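Local coordinates for protein ribose-5-phosphate isomerase RpiB (Thermotoga maritima, PDB 1O1X) that probably interconverts ribose 5-phosphate and ribulose 5-phosphate, as a tetrameric member of the LacAB/RpiB isomerase family, at residues Q63-S67 / N68-F72; V117-G120 / R121-G124; R147-R150 / K151-E154. All blocks are in the same frame, centred on the assembly; numbering follows the deposited sequence.

Contact 1 (Q63-S67 / N68-F72)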
loop_
_atom_site.group_PDB
_atom_site.type_symbol
_atom_site.label_atom_id
_atom_site.label_comp_id
_atom_site.label_asym_id
_atom_site.label_seq_id
_atom_site.Cartn_x
_atom_site.Cartn_y
_atom_site.Cartn_z
ATOM N N GLN A 63 -13.927 -7.481 24.704
ATOM C CA GLN A 63 -14.365 -8.175 25.901
ATOM C C GLN A 63 -13.991 -9.669 25.803
ATOM O O GLN A 63 -13.587 -10.299 26.761
ATOM C CB GLN A 63 -15.874 -7.975 26.063
ATOM C CG GLN A 63 -16.588 -8.957 26.978
ATOM C CD GLN A 63 -16.172 -8.804 28.397
ATOM O OE1 GLN A 63 -15.760 -7.708 28.819
ATOM N NE2 GLN A 63 -16.265 -9.901 29.160
ATOM N N SER A 64 -14.143 -10.216 24.619
ATOM C CA SER A 64 -13.846 -11.612 24.391
ATOM C C SER A 64 -12.333 -11.918 24.567
ATOM O O SER A 64 -11.959 -12.931 25.175
ATOM C CB SER A 64 -14.399 -12.010 23.024
ATOM O OG SER A 64 -14.197 -13.378 22.843
ATOM N N ILE A 65 -11.468 -11.011 24.111
ATOM C CA ILE A 65 -10.029 -11.161 24.292
ATOM C C ILE A 65 -9.637 -10.986 25.765
ATOM O O ILE A 65 -8.896 -11.807 26.325
ATOM C CB ILE A 65 -9.262 -10.163 23.416
ATOM C CG1 ILE A 65 -9.429 -10.453 21.921
ATOM C CG2 ILE A 65 -7.798 -10.106 23.792
ATOM C CD1 ILE A 65 -9.081 -11.884 21.491
ATOM N N LEU A 66 -10.134 -9.934 26.409
ATOM C CA LEU A 66 -9.802 -9.672 27.811
ATOM C C LEU A 66 -10.316 -10.746 28.762
ATOM O O LEU A 66 -9.701 -10.991 29.799
ATOM C CB LEU A 66 -10.318 -8.295 28.264
ATOM C CG LEU A 66 -9.681 -7.114 27.543
ATOM C CD1 LEU A 66 -10.255 -5.839 28.106
ATOM C CD2 LEU A 66 -8.163 -7.094 27.675
ATOM N N SER A 67 -11.415 -11.385 28.420
ATOM C CA SER A 67 -11.974 -12.488 29.230
ATOM C C SER A 67 -11.328 -13.867 28.919
ATOM O O SER A 67 -11.755 -14.879 29.435
ATOM C CB SER A 67 -13.485 -12.578 29.042
ATOM O OG SER A 67 -13.781 -13.014 27.747
ATOM N N ASN A 68 -10.331 -13.893 28.042
ATOM C CA ASN A 68 -9.709 -15.110 27.545
ATOM C C ASN A 68 -10.723 -16.080 26.922
ATOM O O ASN A 68 -10.586 -17.280 27.077
ATOM C CB ASN A 68 -8.909 -15.812 28.657
ATOM C CG ASN A 68 -8.045 -16.957 28.122
ATOM O OD1 ASN A 68 -7.466 -16.882 27.016
ATOM N ND2 ASN A 68 -7.966 -18.028 28.900
ATOM N N GLU A 69 -11.744 -15.554 26.257
ATOM C CA GLU A 69 -12.698 -16.371 25.540
ATOM C C GLU A 69 -12.309 -16.578 24.074
ATOM O O GLU A 69 -12.881 -17.390 23.397
ATOM C CB GLU A 69 -14.103 -15.773 25.658
ATOM C CG GLU A 69 -14.727 -15.988 27.047
ATOM C CD GLU A 69 -14.899 -17.484 27.380
ATOM O OE1 GLU A 69 -15.402 -18.220 26.523
ATOM O OE2 GLU A 69 -14.474 -17.951 28.448
ATOM N N ALA A 70 -11.364 -15.807 23.570
ATOM C CA ALA A 70 -10.814 -16.028 22.233
ATOM C C ALA A 70 -9.329 -15.748 22.322
ATOM O O ALA A 70 -8.859 -15.034 23.209
ATOM C CB ALA A 70 -11.491 -15.119 21.201
ATOM N N ASP A 71 -8.595 -16.323 21.406
ATOM C CA ASP A 71 -7.149 -16.152 21.340
ATOM C C ASP A 71 -6.736 -14.889 20.568
ATOM O O ASP A 71 -5.805 -14.194 20.966
ATOM C CB ASP A 71 -6.571 -17.378 20.657
ATOM C CG ASP A 71 -6.889 -18.642 21.415
ATOM O OD1 ASP A 71 -6.560 -18.756 22.623
ATOM O OD2 ASP A 71 -7.477 -19.563 20.882
ATOM N N PHE A 72 -7.411 -14.635 19.436
ATOM C CA PHE A 72 -7.175 -13.449 18.613
ATOM C C PHE A 72 -8.499 -12.823 18.203
ATOM O O PHE A 72 -9.504 -13.529 18.002
ATOM C CB PHE A 72 -6.399 -13.765 17.323
ATOM C CG PHE A 72 -5.009 -14.229 17.555
ATOM C CD1 PHE A 72 -4.024 -13.345 17.945
ATOM C CD2 PHE A 72 -4.677 -15.579 17.382
ATOM C CE1 PHE A 72 -2.733 -13.784 18.137
ATOM C CE2 PHE A 72 -3.385 -16.026 17.585
ATOM C CZ PHE A 72 -2.420 -15.132 17.971
HETATM O O HOH W 1 -7.376 -13.826 25.024
HETATM O O HOH W 2 -13.873 -16.123 31.103
#
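Ile-65 and Ala-70 meet where helix 54-66 ends in a Schellman motif and the chain turns toward strand 72-75. Asn-68, with positive phi (55°), is the first residue to leave the helical conformation. Asn-68 N returns to Ile-65 O at 3.1 Å, standing well above the carbonyl plane, while Glu-69 N reaches back to Ser-64 O at 2.8 Å, close to the line of the C=O bond; a weak third bond from Ala-70 N falls on the same oxygen. Ser-64 O and Ile-65 O, in the last turn of the helix, are thus met by N-H groups of the residues that leave it.

Ile-65 forms the apolar side of the turn. With CG1 opposite its own carbonyl carbon and a second bend at chi2 (-54°), the CD1 methyl folds back along the departing chain, where it lies 4.0 Å from Ala-70 CB and 3.5 Å from the backbone carbon C of Phe-72. Ile-93 and Asn-114 also touch this side chain, and Ala-70 in turn rests on Ala-16 of strand 14-18.

Ser-67 carries the polar flank. In the conformer described, its hydroxyl has Gln-63 O and Ser-64 O within reach, and chi1 of Glu-69 (-74°) turns CG toward it. One ordered water bridges the turn, donating to Ile-65 O at 2.8 Å and to Ala-70 O at 2.6 Å.

Contact 2 (V117-G120 / R121-G124)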
loop_
_atom_site.group_PDB
_atom_site.type_symbol
_atom_site.label_atom_id
_atom_site.label_comp_id
_atom_site.label_asym_id
_atom_site.label_seq_id
_atom_site.Cartn_x
_atom_site.Cartn_y
_atom_site.Cartn_z
ATOM N N VAL A 117 -6.612 -5.689 12.677
ATOM C CA VAL A 117 -7.589 -4.796 12.112
ATOM C C VAL A 117 -7.360 -4.716 10.602
ATOM O O VAL A 117 -6.227 -4.471 10.135
ATOM C CB VAL A 117 -7.503 -3.365 12.762
ATOM C CG1 VAL A 117 -8.493 -2.411 12.105
ATOM C CG2 VAL A 117 -7.691 -3.428 14.276
ATOM N N LEU A 118 -8.445 -4.854 9.861
ATOM C CA LEU A 118 -8.424 -4.831 8.421
ATOM C C LEU A 118 -9.352 -3.762 7.861
ATOM O O LEU A 118 -10.435 -3.548 8.366
ATOM C CB LEU A 118 -8.882 -6.180 7.855
ATOM C CG LEU A 118 -8.078 -7.402 8.234
ATOM C CD1 LEU A 118 -8.819 -8.676 7.847
ATOM C CD2 LEU A 118 -6.722 -7.348 7.575
ATOM N N PRO A 119 -8.920 -3.116 6.790
ATOM C CA PRO A 119 -9.751 -2.152 6.080
ATOM C C PRO A 119 -10.658 -2.767 4.998
ATOM O O PRO A 119 -10.218 -3.042 3.852
ATOM C CB PRO A 119 -8.737 -1.256 5.435
ATOM C CG PRO A 119 -7.614 -2.127 5.148
ATOM C CD PRO A 119 -7.585 -3.211 6.204
ATOM N N GLY A 120 -11.934 -2.865 5.325
ATOM C CA GLY A 120 -12.926 -3.556 4.513
ATOM C C GLY A 120 -13.231 -2.986 3.172
ATOM O O GLY A 120 -13.707 -3.690 2.324
ATOM N N ARG A 121 -12.975 -1.705 2.949
ATOM C CA ARG A 121 -13.154 -1.100 1.635
ATOM C C ARG A 121 -11.879 -0.879 0.852
ATOM O O ARG A 121 -11.948 -0.436 -0.288
ATOM C CB ARG A 121 -13.806 0.269 1.782
ATOM C CG ARG A 121 -15.118 0.261 2.462
ATOM C CD ARG A 121 -16.158 -0.566 1.814
ATOM N NE ARG A 121 -17.439 0.110 1.957
ATOM C CZ ARG A 121 -18.574 -0.372 1.522
ATOM N NH1 ARG A 121 -18.608 -1.560 0.896
ATOM N NH2 ARG A 121 -19.687 0.341 1.712
ATOM N N LEU A 122 -10.727 -1.091 1.474
ATOM C CA LEU A 122 -9.461 -0.740 0.887
ATOM C C LEU A 122 -8.723 -1.952 0.297
ATOM O O LEU A 122 -8.046 -1.801 -0.710
ATOM C CB LEU A 122 -8.557 -0.052 1.887
ATOM C CG LEU A 122 -9.040 1.260 2.513
ATOM C CD1 LEU A 122 -7.928 1.769 3.398
ATOM C CD2 LEU A 122 -9.472 2.290 1.524
ATOM N N ILE A 123 -8.821 -3.125 0.932
ATOM C CA ILE A 123 -8.104 -4.291 0.460
ATOM C C ILE A 123 -9.021 -5.356 -0.120
ATOM O O ILE A 123 -10.198 -5.466 0.205
ATOM C CB ILE A 123 -7.175 -4.950 1.527
ATOM C CG1 ILE A 123 -7.971 -5.477 2.716
ATOM C CG2 ILE A 123 -6.039 -3.991 1.932
ATOM C CD1 ILE A 123 -7.041 -6.348 3.651
ATOM N N GLY A 124 -8.410 -6.166 -0.959
ATOM C CA GLY A 124 -9.042 -7.317 -1.557
ATOM C C GLY A 124 -9.058 -8.477 -0.599
ATOM O O GLY A 124 -8.223 -8.606 0.284
HETATM O O HOH W 3 -12.915 -5.466 0.307
#
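The ring of Pro-119 meets Leu-122 and Ile-123 across the turn that joins 117-120 to 121-124, and both side chains cross it at about a right angle. Leu-122 lies against the CB corner, with its CD1 3.7 Å from Pro-119 CB. Ile-123 takes the next part of the ring: its CG2 methyl is 4.0 Å from Pro-119 CG, while CG1 and CD1 lie near CD. The chi1 of Ile-123 (63°) sets CG1 between its own backbone N and carbonyl carbon, which brings that branch over Pro-119 O and carries CD1 on to Leu-118. There CD1 meets Leu-118 CD2 at 4.1 Å, again with the two side chains crossing almost perpendicularly.

Backbone bonds hold this packing in shape. Pro-119 O accepts two N-H groups. Ile-123 N lies 3.2 Å from Pro-119 O, nearly in line with the carbonyl bond. Leu-122 N is 3.1 Å from Pro-119 O, at a position 59° out of the carbonyl plane. A water bridges the turn, donating to Gly-120 O and Ile-123 O. Arg-121 points away overall, though its CB still touches Gly-120, and its chain bends at chi2 and chi3; its backbone bonds to Gly-78, and its side chain touches Ala-22.

Leu-118 and Ile-123 both pack on Ile-131 of helix 125-137, whereas Leu-122 reaches Trp-130 of the second subunit and Met-103 of the third. This compact turn links strand 115-117 to helix 125-137, with Gly-124 at the helix N-cap. Such a strand-to-helix loop, at the C-terminal end of a strand in a parallel alpha/beta sheet, commonly contributes to the active site; here it carries Arg-121, predicted to bind ribulose 5-phosphate.

Contact 3 (R147-R150 / K151-E154)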
loop_
_atom_site.group_PDB
_atom_site.type_symbol
_atom_site.label_atom_id
_atom_site.label_comp_id
_atom_site.label_asym_id
_atom_site.label_seq_id
_atom_site.Cartn_x
_atom_site.Cartn_y
_atom_site.Cartn_z
ATOM N N ARG A 147 9.442 -5.007 27.035
ATOM C CA ARG A 147 9.417 -3.748 27.781
ATOM C C ARG A 147 8.466 -2.719 27.145
ATOM O O ARG A 147 7.746 -1.997 27.841
ATOM C CB ARG A 147 10.805 -3.156 27.896
ATOM C CG ARG A 147 10.848 -1.859 28.700
ATOM C CD ARG A 147 12.241 -1.316 28.853
ATOM N NE ARG A 147 13.012 -2.228 29.681
ATOM C CZ ARG A 147 14.331 -2.191 29.809
ATOM N NH1 ARG A 147 15.049 -1.256 29.207
ATOM N NH2 ARG A 147 14.940 -3.106 30.537
ATOM N N ARG A 148 8.501 -2.650 25.826
ATOM C CA ARG A 148 7.702 -1.664 25.088
ATOM C C ARG A 148 6.234 -1.968 25.195
ATOM O O ARG A 148 5.454 -1.066 25.452
ATOM C CB ARG A 148 8.117 -1.604 23.624
ATOM C CG ARG A 148 9.510 -1.071 23.511
ATOM C CD ARG A 148 10.164 -1.382 22.223
ATOM N NE ARG A 148 11.568 -0.962 22.236
ATOM C CZ ARG A 148 12.468 -1.451 21.428
ATOM N NH1 ARG A 148 12.123 -2.369 20.536
ATOM N NH2 ARG A 148 13.718 -1.038 21.515
ATOM N N ILE A 149 5.872 -3.236 25.054
ATOM C CA ILE A 149 4.474 -3.635 25.186
ATOM C C ILE A 149 3.920 -3.411 26.599
ATOM O O ILE A 149 2.733 -3.010 26.778
ATOM C CB ILE A 149 4.107 -4.998 24.537
ATOM C CG1 ILE A 149 4.679 -6.185 25.244
ATOM C CG2 ILE A 149 4.447 -5.022 23.025
ATOM C CD1 ILE A 149 4.103 -7.454 24.677
ATOM N N ARG A 150 4.746 -3.655 27.608
ATOM C CA ARG A 150 4.365 -3.319 28.989
ATOM C C ARG A 150 4.187 -1.798 29.216
ATOM O O ARG A 150 3.201 -1.350 29.835
ATOM C CB ARG A 150 5.415 -3.873 29.953
ATOM C CG ARG A 150 5.437 -5.383 30.001
ATOM C CD ARG A 150 6.428 -5.843 31.029
ATOM N NE ARG A 150 6.580 -7.287 31.067
ATOM C CZ ARG A 150 7.079 -7.961 32.093
ATOM N NH1 ARG A 150 7.491 -7.346 33.193
ATOM N NH2 ARG A 150 7.143 -9.273 32.010
ATOM N N LYS A 151 5.097 -1.008 28.644
ATOM C CA LYS A 151 5.015 0.455 28.711
ATOM C C LYS A 151 3.720 1.012 28.089
ATOM O O LYS A 151 3.196 2.024 28.569
ATOM C CB LYS A 151 6.256 1.120 28.089
ATOM C CG LYS A 151 7.473 1.134 28.983
ATOM C CD LYS A 151 8.664 1.862 28.353
ATOM C CE LYS A 151 9.818 2.001 29.306
ATOM N NZ LYS A 151 10.934 2.766 28.673
ATOM N N ILE A 152 3.193 0.353 27.067
ATOM C CA ILE A 152 1.912 0.796 26.465
ATOM C C ILE A 152 0.824 0.893 27.557
ATOM O O ILE A 152 -0.005 1.810 27.557
ATOM C CB ILE A 152 1.456 -0.182 25.363
ATOM C CG1 ILE A 152 2.395 -0.099 24.160
ATOM C CG2 ILE A 152 0.018 0.097 24.948
ATOM C CD1 ILE A 152 2.183 -1.205 23.198
ATOM N N ASP A 153 0.849 -0.068 28.488
ATOM C CA ASP A 153 -0.179 -0.206 29.523
ATOM C C ASP A 153 0.159 0.482 30.811
ATOM O O ASP A 153 -0.619 0.383 31.771
ATOM C CB ASP A 153 -0.484 -1.687 29.785
ATOM C CG ASP A 153 -1.272 -2.314 28.654
ATOM O OD1 ASP A 153 -2.046 -1.575 28.046
ATOM O OD2 ASP A 153 -1.212 -3.518 28.342
ATOM N N GLU A 154 1.315 1.147 30.863
ATOM C CA GLU A 154 1.661 2.040 31.972
ATOM C C GLU A 154 1.141 3.427 31.595
ATOM O O GLU A 154 1.873 4.263 31.141
ATOM C CB GLU A 154 3.177 2.035 32.201
ATOM C CG GLU A 154 3.692 0.666 32.617
ATOM C CD GLU A 154 5.219 0.586 32.759
ATOM O OE1 GLU A 154 5.932 1.626 32.578
ATOM O OE2 GLU A 154 5.705 -0.548 33.029
HETATM O O HOH W 4 0.330 -4.017 26.219
#
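Arg-147 and Lys-151, one turn apart on helix 145-152, lie side by side and point the same way. Arg-147 CG is 4.0 Å from Lys-151 CE, so the aliphatic parts pack together. With its CG opposite the backbone N (chi1 -178°), Arg-147 runs beside the lysine before bending at chi3, and its NE stays 5.5 Å from Lys-151 NZ. In the backbone, Arg-147 O receives Lys-151 N at 2.9 Å.

Arg-148 takes part through its carbonyl: Arg-148 O accepts Ile-152 N at 3.1 Å and is 3.5 Å from CG1 of the same isoleucine. Its guanidinium leaves the helix, and NE pairs with Asp-53 of the third subunit. Arg-148 is also predicted to bind ribulose 5-phosphate.

Past Ile-149 the contact turns apolar: Ile-152 CD1 lies 3.9 Å from Ile-149 CA, and loosely near Ile-149 CG2 in the conformer described. A water donates to Ile-149 O and, at 2.7 Å, to Asp-153 OD2, tying the helix to the acid near its end.

Arg-150 O takes Asp-153 N at 3.0 Å, from well above the carbonyl plane. Glu-154 CG packs near that oxygen. NE of Arg-150 forms a salt bridge with Glu-146.

Lys-151 NZ binds Asp-53 and Asp-56 of the third subunit, and Asp-153 pairs with Arg-89 of that subunit. Acids of the neighbouring chain probably offset the like charges of Arg-147 and Lys-151, and this last helical turn serves as a charged subunit interface.

The three contacts are local turns and helix ends set in series along an alpha/beta chain, and none touches another. Contacts 1 and 2 lie on opposite sides of the chain's centre, their own centres 23 Å apart, with about 9 Å between nearest atoms. The centre of contact 3 lies about 20 Å from that of the chain, against 12 Å for the other two. Contacts 2 and 3 are the farthest apart, at 28 Å between centres, yet each holds a residue predicted to bind ribulose 5-phosphate, Arg-121 and Arg-148 respectively. Contact 1 carries none; the side chain of Phe-72 lies about 11 Å from that of Asn-111, another predicted binding residue. Contacts 2 and 3 both also reach neighbouring subunits.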